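Local coordinates for protein Lysine/ornithine decarboxylase (Selenomonas ruminantium, PDB 5GJO) that decarboxylates both L-lysine and L-ornithine with similar efficiency, using pyridoxal 5'-phosphate as cofactor, to yield cadaverine and putrescine, at residues A[64-78]-A[85-97]. The protein carries 2 engineered substitutions. Numbering follows the deposited sequence.
Sequences AGLGSHFDVASAGEM and GVDGSQMIYANPV. With PLP (pyridoxal-5'-phosphate), chain H.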
loop_
_atom_site.group_PDB
_atom_site.type_symbol
_atom_site.label_atom_id
_atom_site.label_comp_id
_atom_site.label_asym_id
_atom_site.label_seq_id
_atom_site.Cartn_x
_atom_site.Cartn_y
_atom_site.Cartn_z
ATOM N N ALA A 64 15.403 -7.718 20.993
ATOM C CA ALA A 64 15.095 -7.710 22.423
ATOM C C ALA A 64 16.224 -8.446 23.219
ATOM O O ALA A 64 16.731 -7.963 24.236
ATOM C CB ALA A 64 13.754 -8.288 22.707
ATOM N N GLY A 65 16.674 -9.558 22.674
ATOM C CA GLY A 65 17.674 -10.379 23.336
ATOM C C GLY A 65 19.021 -9.774 23.301
ATOM O O GLY A 65 19.875 -10.125 24.148
ATOM N N LEU A 66 19.304 -8.857 22.370
ATOM C CA LEU A 66 20.495 -8.112 22.397
ATOM C C LEU A 66 20.458 -6.873 23.343
ATOM O O LEU A 66 21.448 -6.229 23.486
ATOM C CB LEU A 66 20.917 -7.619 21.002
ATOM C CG LEU A 66 21.208 -8.676 19.931
ATOM C CD1 LEU A 66 21.124 -8.061 18.548
ATOM C CD2 LEU A 66 22.543 -9.412 20.152
ATOM N N GLY A 67 19.348 -6.620 23.980
ATOM C CA GLY A 67 19.204 -5.484 24.852
ATOM C C GLY A 67 18.582 -4.253 24.193
ATOM O O GLY A 67 18.562 -3.180 24.808
ATOM N N SER A 68 18.044 -4.364 22.981
ATOM C CA SER A 68 17.493 -3.172 22.304
ATOM C C SER A 68 16.248 -2.761 22.996
ATOM O O SER A 68 15.477 -3.612 23.456
ATOM C CB SER A 68 17.165 -3.532 20.842
ATOM O OG SER A 68 16.730 -2.381 20.083
ATOM N N HIS A 69 15.953 -1.451 22.972
ATOM C CA HIS A 69 14.618 -0.995 23.225
ATOM C C HIS A 69 13.848 -0.833 21.893
ATOM O O HIS A 69 14.366 -1.202 20.801
ATOM C CB HIS A 69 14.642 0.378 23.950
ATOM C CG HIS A 69 15.211 0.354 25.341
ATOM N ND1 HIS A 69 16.459 -0.152 25.645
ATOM C CD2 HIS A 69 14.673 0.754 26.525
ATOM C CE1 HIS A 69 16.684 -0.052 26.947
ATOM N NE2 HIS A 69 15.615 0.506 27.503
ATOM N N PHE A 70 12.604 -0.330 21.995
ATOM C CA PHE A 70 11.750 -0.213 20.810
ATOM C C PHE A 70 10.974 1.086 20.727
ATOM O O PHE A 70 10.470 1.539 21.718
ATOM C CB PHE A 70 10.745 -1.350 20.729
ATOM C CG PHE A 70 11.388 -2.703 20.649
ATOM C CD1 PHE A 70 11.780 -3.211 19.409
ATOM C CD2 PHE A 70 11.724 -3.413 21.824
ATOM C CE1 PHE A 70 12.470 -4.422 19.349
ATOM C CE2 PHE A 70 12.394 -4.611 21.768
ATOM C CZ PHE A 70 12.798 -5.117 20.521
ATOM N N ASP A 71 10.879 1.627 19.525
ATOM C CA ASP A 71 10.059 2.790 19.216
ATOM C C ASP A 71 8.825 2.238 18.519
ATOM O O ASP A 71 8.913 1.538 17.483
ATOM C CB ASP A 71 10.825 3.713 18.273
ATOM C CG ASP A 71 9.903 4.566 17.400
ATOM O OD1 ASP A 71 8.786 4.906 17.822
ATOM O OD2 ASP A 71 10.263 4.889 16.267
ATOM N N VAL A 72 7.647 2.524 19.076
ATOM C CA VAL A 72 6.365 2.028 18.604
ATOM C C VAL A 72 5.510 3.217 18.133
ATOM O O VAL A 72 5.560 4.278 18.769
ATOM C CB VAL A 72 5.552 1.280 19.672
ATOM C CG1 VAL A 72 6.295 -0.017 20.041
ATOM C CG2 VAL A 72 5.378 2.075 20.959
ATOM N N ALA A 73 4.772 3.002 17.063
ATOM C CA ALA A 73 3.954 4.041 16.392
ATOM C C ALA A 73 2.487 3.904 16.615
ATOM O O ALA A 73 1.753 4.795 16.161
ATOM C CB ALA A 73 4.177 3.943 14.895
ATOM N N SER A 74 2.028 2.794 17.190
ATOM C CA SER A 74 0.599 2.440 17.215
ATOM C C SER A 74 0.357 1.319 18.232
ATOM O O SER A 74 1.288 0.664 18.666
ATOM C CB SER A 74 0.071 1.930 15.841
ATOM O OG SER A 74 0.577 0.603 15.573
ATOM N N ALA A 75 -0.913 1.181 18.646
ATOM C CA ALA A 75 -1.361 -0.017 19.450
ATOM C C ALA A 75 -0.913 -1.338 18.873
ATOM O O ALA A 75 -0.453 -2.211 19.636
ATOM C CB ALA A 75 -2.857 -0.051 19.639
ATOM N N GLY A 76 -0.980 -1.446 17.542
ATOM C CA GLY A 76 -0.633 -2.701 16.812
ATOM C C GLY A 76 0.790 -3.082 17.100
ATOM O O GLY A 76 1.114 -4.277 17.262
ATOM N N GLU A 77 1.671 -2.098 17.038
ATOM C CA GLU A 77 3.081 -2.331 17.274
ATOM C C GLU A 77 3.376 -2.733 18.720
ATOM O O GLU A 77 4.161 -3.609 18.982
ATOM C CB GLU A 77 3.899 -1.117 16.827
ATOM C CG GLU A 77 3.900 -0.984 15.319
ATOM C CD GLU A 77 4.931 -0.019 14.760
ATOM O OE1 GLU A 77 5.462 0.768 15.526
ATOM O OE2 GLU A 77 5.165 -0.050 13.556
ATOM N N MET A 78 2.725 -2.049 19.647
ATOM C CA MET A 78 2.824 -2.416 21.061
ATOM C C MET A 78 2.322 -3.840 21.280
ATOM O O MET A 78 2.940 -4.570 22.071
ATOM C CB MET A 78 2.010 -1.439 21.927
ATOM C CG MET A 78 2.704 -0.127 22.010
ATOM S SD MET A 78 1.782 1.047 23.021
ATOM C CE MET A 78 1.146 2.231 21.834
ATOM N N GLY A 85 6.842 -10.836 24.551
ATOM C CA GLY A 85 7.369 -10.788 25.884
ATOM C C GLY A 85 8.132 -9.537 26.250
ATOM O O GLY A 85 8.883 -9.521 27.236
ATOM N N VAL A 86 7.919 -8.422 25.495
ATOM C CA VAL A 86 8.693 -7.239 25.758
ATOM C C VAL A 86 7.814 -6.413 26.666
ATOM O O VAL A 86 6.617 -6.261 26.375
ATOM C CB VAL A 86 8.986 -6.488 24.416
ATOM C CG1 VAL A 86 9.595 -5.124 24.683
ATOM C CG2 VAL A 86 9.819 -7.389 23.480
ATOM N N ASP A 87 8.431 -5.909 27.733
ATOM C CA ASP A 87 7.794 -5.062 28.735
ATOM C C ASP A 87 7.584 -3.636 28.180
ATOM O O ASP A 87 8.443 -3.135 27.456
ATOM C CB ASP A 87 8.697 -4.941 29.985
ATOM C CG ASP A 87 7.924 -4.346 31.207
ATOM O OD1 ASP A 87 6.971 -5.037 31.680
ATOM O OD2 ASP A 87 8.217 -3.196 31.669
ATOM N N GLY A 88 6.522 -2.996 28.586
ATOM C CA GLY A 88 6.305 -1.567 28.247
ATOM C C GLY A 88 7.375 -0.607 28.612
ATOM O O GLY A 88 7.553 0.461 27.959
ATOM N N SER A 89 8.127 -0.917 29.657
ATOM C CA SER A 89 9.291 -0.170 30.023
ATOM C C SER A 89 10.394 -0.065 28.956
ATOM O O SER A 89 11.231 0.804 29.048
ATOM C CB SER A 89 9.945 -0.755 31.313
ATOM O OG SER A 89 10.564 -2.011 31.002
ATOM N N GLN A 90 10.380 -0.960 27.967
ATOM C CA GLN A 90 11.394 -0.972 26.898
ATOM C C GLN A 90 10.845 -0.206 25.670
ATOM O O GLN A 90 11.541 -0.197 24.644
ATOM C CB GLN A 90 11.693 -2.369 26.440
ATOM C CG GLN A 90 12.220 -3.275 27.537
ATOM C CD GLN A 90 13.441 -2.772 28.176
ATOM O OE1 GLN A 90 14.493 -2.808 27.582
ATOM N NE2 GLN A 90 13.301 -2.191 29.397
ATOM N N MET A 91 9.696 0.441 25.769
ATOM C CA MET A 91 9.115 1.092 24.612
ATOM C C MET A 91 9.045 2.607 24.741
ATOM O O MET A 91 8.911 3.129 25.818
ATOM C CB MET A 91 7.723 0.551 24.342
ATOM C CG MET A 91 7.610 -0.973 24.263
ATOM S SD MET A 91 5.911 -1.501 24.022
ATOM C CE MET A 91 5.951 -3.209 24.531
ATOM N N ILE A 92 9.165 3.285 23.615
ATOM C CA ILE A 92 8.773 4.690 23.489
ATOM C C ILE A 92 7.667 4.788 22.478
ATOM O O ILE A 92 7.758 4.253 21.379
ATOM C CB ILE A 92 9.942 5.626 23.159
ATOM C CG1 ILE A 92 9.444 7.089 23.221
ATOM C CG2 ILE A 92 10.618 5.319 21.882
ATOM C CD1 ILE A 92 10.534 8.124 23.083
ATOM N N TYR A 93 6.561 5.400 22.862
ATOM C CA TYR A 93 5.475 5.626 21.920
ATOM C C TYR A 93 5.775 6.985 21.283
ATOM O O TYR A 93 5.369 8.020 21.778
ATOM C CB TYR A 93 4.128 5.572 22.646
ATOM C CG TYR A 93 2.859 5.667 21.822
ATOM C CD1 TYR A 93 2.867 5.569 20.447
ATOM C CD2 TYR A 93 1.647 5.844 22.438
ATOM C CE1 TYR A 93 1.702 5.658 19.719
ATOM C CE2 TYR A 93 0.481 5.951 21.725
ATOM C CZ TYR A 93 0.509 5.850 20.362
ATOM O OH TYR A 93 -0.656 5.939 19.683
ATOM N N ALA A 94 6.534 6.940 20.196
ATOM C CA ALA A 94 7.050 8.146 19.543
ATOM C C ALA A 94 6.249 8.624 18.332
ATOM O O ALA A 94 6.794 9.361 17.474
ATOM C CB ALA A 94 8.464 7.913 19.124
ATOM N N ASN A 95 5.015 8.259 18.260
ATOM C CA ASN A 95 4.100 8.937 17.342
ATOM C C ASN A 95 3.655 10.201 18.064
ATOM O O ASN A 95 3.005 10.095 19.140
ATOM C CB ASN A 95 2.978 8.067 17.041
ATOM C CG ASN A 95 2.143 8.552 15.868
ATOM O OD1 ASN A 95 1.984 9.766 15.653
ATOM N ND2 ASN A 95 1.667 7.585 15.041
ATOM N N PRO A 96 4.013 11.365 17.511
ATOM C CA PRO A 96 3.645 12.586 18.228
ATOM C C PRO A 96 2.143 12.786 18.351
ATOM O O PRO A 96 1.783 13.587 19.219
ATOM C CB PRO A 96 4.272 13.719 17.368
ATOM C CG PRO A 96 5.302 13.044 16.562
ATOM C CD PRO A 96 4.755 11.673 16.293
ATOM N N VAL A 97 1.312 12.207 17.492
ATOM C CA VAL A 97 -0.106 12.394 17.539
ATOM C C VAL A 97 -0.747 11.083 17.739
ATOM O O VAL A 97 -0.994 10.355 16.805
ATOM C CB VAL A 97 -0.672 13.145 16.333
ATOM C CG1 VAL A 97 -2.195 13.378 16.525
ATOM C CG2 VAL A 97 0.079 14.455 16.147
HETATM N N1 PLP H . 11.663 7.071 14.835
HETATM C C2 PLP H . 10.644 7.869 14.432
HETATM C C2A PLP H . 9.863 8.659 15.448
HETATM C C3 PLP H . 10.297 7.964 12.992
HETATM O O3 PLP H . 9.277 8.759 12.563
HETATM C C4 PLP H . 11.100 7.164 12.040
HETATM C C4A PLP H . 10.828 7.193 10.586
HETATM O O4A PLP H . 9.723 7.506 10.178
HETATM C C5 PLP H . 12.187 6.332 12.610
HETATM C C6 PLP H . 12.403 6.338 13.985
HETATM C C5A PLP H . 13.052 5.486 11.704
HETATM O O4P PLP H . 13.581 6.298 10.658
HETATM P P PLP H . 14.720 5.725 9.675
HETATM O O1P PLP H . 15.887 5.449 10.593
HETATM O O2P PLP H . 14.952 6.847 8.692
HETATM O O3P PLP H . 14.094 4.488 9.074
HETATM O O HOH W 1 -0.649 5.834 17.026
#
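The carbonyl oxygen of Ala-73 is gripped twice: Asn-95 ND2 donates to it at 3.0 Å, in the carbonyl plane, and a water bound to Tyr-93 OH donates at 2.8 Å to Ala-73 O. Asparagine suits this place because one flat amide serves several partners: ND2 also binds Pro-322 O of the second subunit, while OD1 accepts from Val-97 N in an Asx turn. With an alanine here, Ala-73 O would probably lose its amide donor, Val-97 N its Asx-turn acceptor, and the dimer interface a hydrogen bond.

Strands 69-72 and 91-93 run parallel and pair through Phe-70 N to Gln-90 O, Ile-92 N to Phe-70 O and Val-72 N to Ile-92 O, within a beta-alpha-beta unit of the TIM-like barrel. On the helix-facing side, methionine's flexible thioether suits Met-78: the turn about CG-SD (chi3 -109°) sets CE over the Tyr-93 ring, 3.6 Å from its centroid, a CH-pi contact. Branched Val-86 offers methyls to Phe-70.

On the other side, Ala-94 CB lies 3.3 Å from Asp-71 OD1. Asp-71 OD2 is 3.0 Å from PLP N1 and salt-bridged to Lys-52, probably the cofactor-carrying lysine, unattached here; this carboxylate is likely to stabilise a protonated pyridine nitrogen, strengthening the cofactor's electron-withdrawing power.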